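Local coordinates for CRISPR-associated protein CasA/Cse1 (Thermus thermophilus, PDB 4AN8) that probably serves as a subunit of the Cascade ribonucleoprotein complex, which uses CRISPR RNA to target invading nucleic acids in adaptive immunity, at residues R188-L193 with R301-D306. Residues are numbered along the deposited sequence; the frame is centred on the assembly and turned at random.
Sequences RPALFL and RSFWRD
Phe303, in segment 301-306, carries the contact with 188-193: the far end of its ring meets Ala190 and Phe192. Ahead of it in sequence, Arg301 reaches forward across the turn to Asp306, pinning the two ends of 301-306 together: Arg301 NH2 lies 3.2 Å from Asp306 OD1 in a salt bridge whose N-H approaches from above the carboxylate plane. Ser302 starts the turn with its carbonyl, which takes a hydrogen bond from Arg305 N.

Phe303 opens the 3-10 turn and makes the whole crossing. With CG anti to the backbone N (chi1 -172°), its ring extends away from the turn toward the strand, and CZ comes 3.6 Å from Ala190 CB. The same CZ is 3.7 Å from Phe192 CZ, which sits at the edge of the Phe303 ring and near its plane. The two rings meet obliquely, planes at 48° and centroids 5.8 Å apart. Val345 of the central strand 342-351 touches both Ala190 and Phe303, lining the same apolar patch.

The neighbours of Phe303 turn to the helical side: the Ser302 hydroxyl and the Trp304 indole N-H both bond to Asp438, Trp304 stacks on Phe441, and Arg305 pairs with Glu386 and makes a cation-pi contact with Trp434. Asp306 closes the turn, its backbone N bonded to Phe303 O at 3.0 Å, and its OD1 is shared between Arg301 and Arg285.

The arrangement is buried hydrophobic packing against a three-stranded antiparallel sheet: a connecting loop lays Phe303 across strands 191-195, 342-351 and 354-364, against the Ala190-Phe192 end of the first, while the residues beside it grip the C-terminal helices of this Cse1 fold.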
loop_
_atom_site.group_PDB
_atom_site.type_symbol
_atom_site.label_atom_id
_atom_site.label_comp_id
_atom_site.label_asym_id
_atom_site.label_seq_id
_atom_site.Cartn_x
_atom_site.Cartn_y
_atom_site.Cartn_z
ATOM N N ARG A 188 -5.978 5.355 -3.984
ATOM C CA ARG A 188 -5.608 4.711 -5.253
ATOM C C ARG A 188 -4.232 4.033 -5.292
ATOM O O ARG A 188 -4.084 2.985 -5.910
ATOM C CB ARG A 188 -5.671 5.714 -6.426
ATOM C CG ARG A 188 -6.926 6.565 -6.498
ATOM C CD ARG A 188 -8.158 5.678 -6.606
ATOM N NE ARG A 188 -9.395 6.436 -6.416
ATOM C CZ ARG A 188 -10.616 5.943 -6.607
ATOM N NH1 ARG A 188 -10.805 4.681 -6.996
ATOM N NH2 ARG A 188 -11.656 6.715 -6.402
ATOM N N PRO A 189 -3.204 4.663 -4.693
ATOM C CA PRO A 189 -1.878 4.157 -5.032
ATOM C C PRO A 189 -1.501 2.981 -4.183
ATOM O O PRO A 189 -2.034 2.802 -3.084
ATOM C CB PRO A 189 -0.949 5.338 -4.710
ATOM C CG PRO A 189 -1.692 6.105 -3.664
ATOM C CD PRO A 189 -3.148 5.939 -3.962
ATOM N N ALA A 190 -0.571 2.198 -4.699
ATOM C CA ALA A 190 0.030 1.117 -3.950
ATOM C C ALA A 190 1.049 1.716 -2.990
ATOM O O ALA A 190 1.816 2.581 -3.377
ATOM C CB ALA A 190 0.711 0.169 -4.915
ATOM N N LEU A 191 1.059 1.270 -1.743
ATOM C CA LEU A 191 2.000 1.828 -0.766
ATOM C C LEU A 191 3.221 0.925 -0.552
ATOM O O LEU A 191 3.070 -0.277 -0.296
ATOM C CB LEU A 191 1.292 2.074 0.563
ATOM C CG LEU A 191 0.085 3.020 0.424
ATOM C CD1 LEU A 191 -0.572 3.249 1.797
ATOM C CD2 LEU A 191 0.492 4.358 -0.220
ATOM N N PHE A 192 4.416 1.507 -0.658
ATOM C CA PHE A 192 5.656 0.770 -0.411
ATOM C C PHE A 192 6.095 0.876 1.042
ATOM O O PHE A 192 6.408 1.973 1.543
ATOM C CB PHE A 192 6.779 1.223 -1.343
ATOM C CG PHE A 192 6.535 0.874 -2.774
ATOM C CD1 PHE A 192 5.593 1.568 -3.518
ATOM C CD2 PHE A 192 7.229 -0.164 -3.379
ATOM C CE1 PHE A 192 5.362 1.250 -4.843
ATOM C CE2 PHE A 192 6.993 -0.500 -4.717
ATOM C CZ PHE A 192 6.063 0.209 -5.449
ATOM N N LEU A 193 6.124 -0.270 1.710
ATOM C CA LEU A 193 6.508 -0.306 3.115
ATOM C C LEU A 193 7.633 -1.289 3.382
ATOM O O LEU A 193 7.386 -2.447 3.699
ATOM C CB LEU A 193 5.297 -0.658 3.989
ATOM C CG LEU A 193 5.607 -0.696 5.480
ATOM C CD1 LEU A 193 5.374 0.692 6.097
ATOM C CD2 LEU A 193 4.784 -1.774 6.186
ATOM N N ARG A 301 -3.484 -7.978 -13.145
ATOM C CA ARG A 301 -2.076 -7.765 -13.473
ATOM C C ARG A 301 -1.128 -7.792 -12.260
ATOM O O ARG A 301 -1.241 -6.988 -11.347
ATOM C CB ARG A 301 -1.936 -6.448 -14.235
ATOM C CG ARG A 301 -0.523 -5.993 -14.514
ATOM C CD ARG A 301 -0.544 -4.557 -15.019
ATOM N NE ARG A 301 0.797 -4.022 -15.219
ATOM C CZ ARG A 301 1.513 -4.197 -16.322
ATOM N NH1 ARG A 301 1.007 -4.895 -17.328
ATOM N NH2 ARG A 301 2.731 -3.673 -16.421
ATOM N N SER A 302 -0.178 -8.716 -12.278
ATOM C CA SER A 302 0.833 -8.837 -11.228
ATOM C C SER A 302 1.535 -7.518 -10.970
ATOM O O SER A 302 1.992 -6.860 -11.895
ATOM C CB SER A 302 1.879 -9.897 -11.610
ATOM O OG SER A 302 1.332 -11.205 -11.568
ATOM N N PHE A 303 1.651 -7.144 -9.703
ATOM C CA PHE A 303 2.206 -5.848 -9.357
ATOM C C PHE A 303 3.692 -5.651 -9.729
ATOM O O PHE A 303 4.098 -4.570 -10.155
ATOM C CB PHE A 303 1.997 -5.552 -7.874
ATOM C CG PHE A 303 2.372 -4.164 -7.504
ATOM C CD1 PHE A 303 1.682 -3.092 -8.041
ATOM C CD2 PHE A 303 3.458 -3.919 -6.674
ATOM C CE1 PHE A 303 2.056 -1.763 -7.705
ATOM C CE2 PHE A 303 3.837 -2.620 -6.344
ATOM C CZ PHE A 303 3.143 -1.542 -6.858
ATOM N N TRP A 304 4.499 -6.688 -9.562
ATOM C CA TRP A 304 5.930 -6.585 -9.826
ATOM C C TRP A 304 6.197 -6.228 -11.287
ATOM O O TRP A 304 7.304 -5.812 -11.646
ATOM C CB TRP A 304 6.682 -7.868 -9.415
ATOM C CG TRP A 304 6.090 -9.136 -9.978
ATOM C CD1 TRP A 304 5.169 -9.939 -9.381
ATOM C CD2 TRP A 304 6.364 -9.723 -11.258
ATOM N NE1 TRP A 304 4.853 -10.999 -10.197
ATOM C CE2 TRP A 304 5.583 -10.896 -11.356
ATOM C CE3 TRP A 304 7.207 -9.386 -12.316
ATOM C CZ2 TRP A 304 5.604 -11.728 -12.494
ATOM C CZ3 TRP A 304 7.242 -10.227 -13.445
ATOM C CH2 TRP A 304 6.435 -11.374 -13.521
ATOM N N ARG A 305 5.178 -6.384 -12.123
ATOM C CA ARG A 305 5.303 -6.041 -13.534
ATOM C C ARG A 305 5.558 -4.561 -13.757
ATOM O O ARG A 305 6.019 -4.165 -14.817
ATOM C CB ARG A 305 4.052 -6.445 -14.292
ATOM C CG ARG A 305 3.992 -7.913 -14.561
ATOM C CD ARG A 305 3.451 -8.094 -15.941
ATOM N NE ARG A 305 2.152 -8.699 -15.905
ATOM C CZ ARG A 305 1.328 -8.761 -16.938
ATOM N NH1 ARG A 305 1.648 -8.227 -18.112
ATOM N NH2 ARG A 305 0.163 -9.354 -16.767
ATOM N N ASP A 306 5.249 -3.743 -12.761
ATOM C CA ASP A 306 5.527 -2.315 -12.846
ATOM C C ASP A 306 6.866 -1.922 -12.218
ATOM O O ASP A 306 7.185 -0.734 -12.177
ATOM C CB ASP A 306 4.395 -1.508 -12.187
ATOM C CG ASP A 306 3.091 -1.620 -12.939
ATOM O OD1 ASP A 306 3.091 -1.449 -14.167
ATOM O OD2 ASP A 306 2.054 -1.914 -12.313
#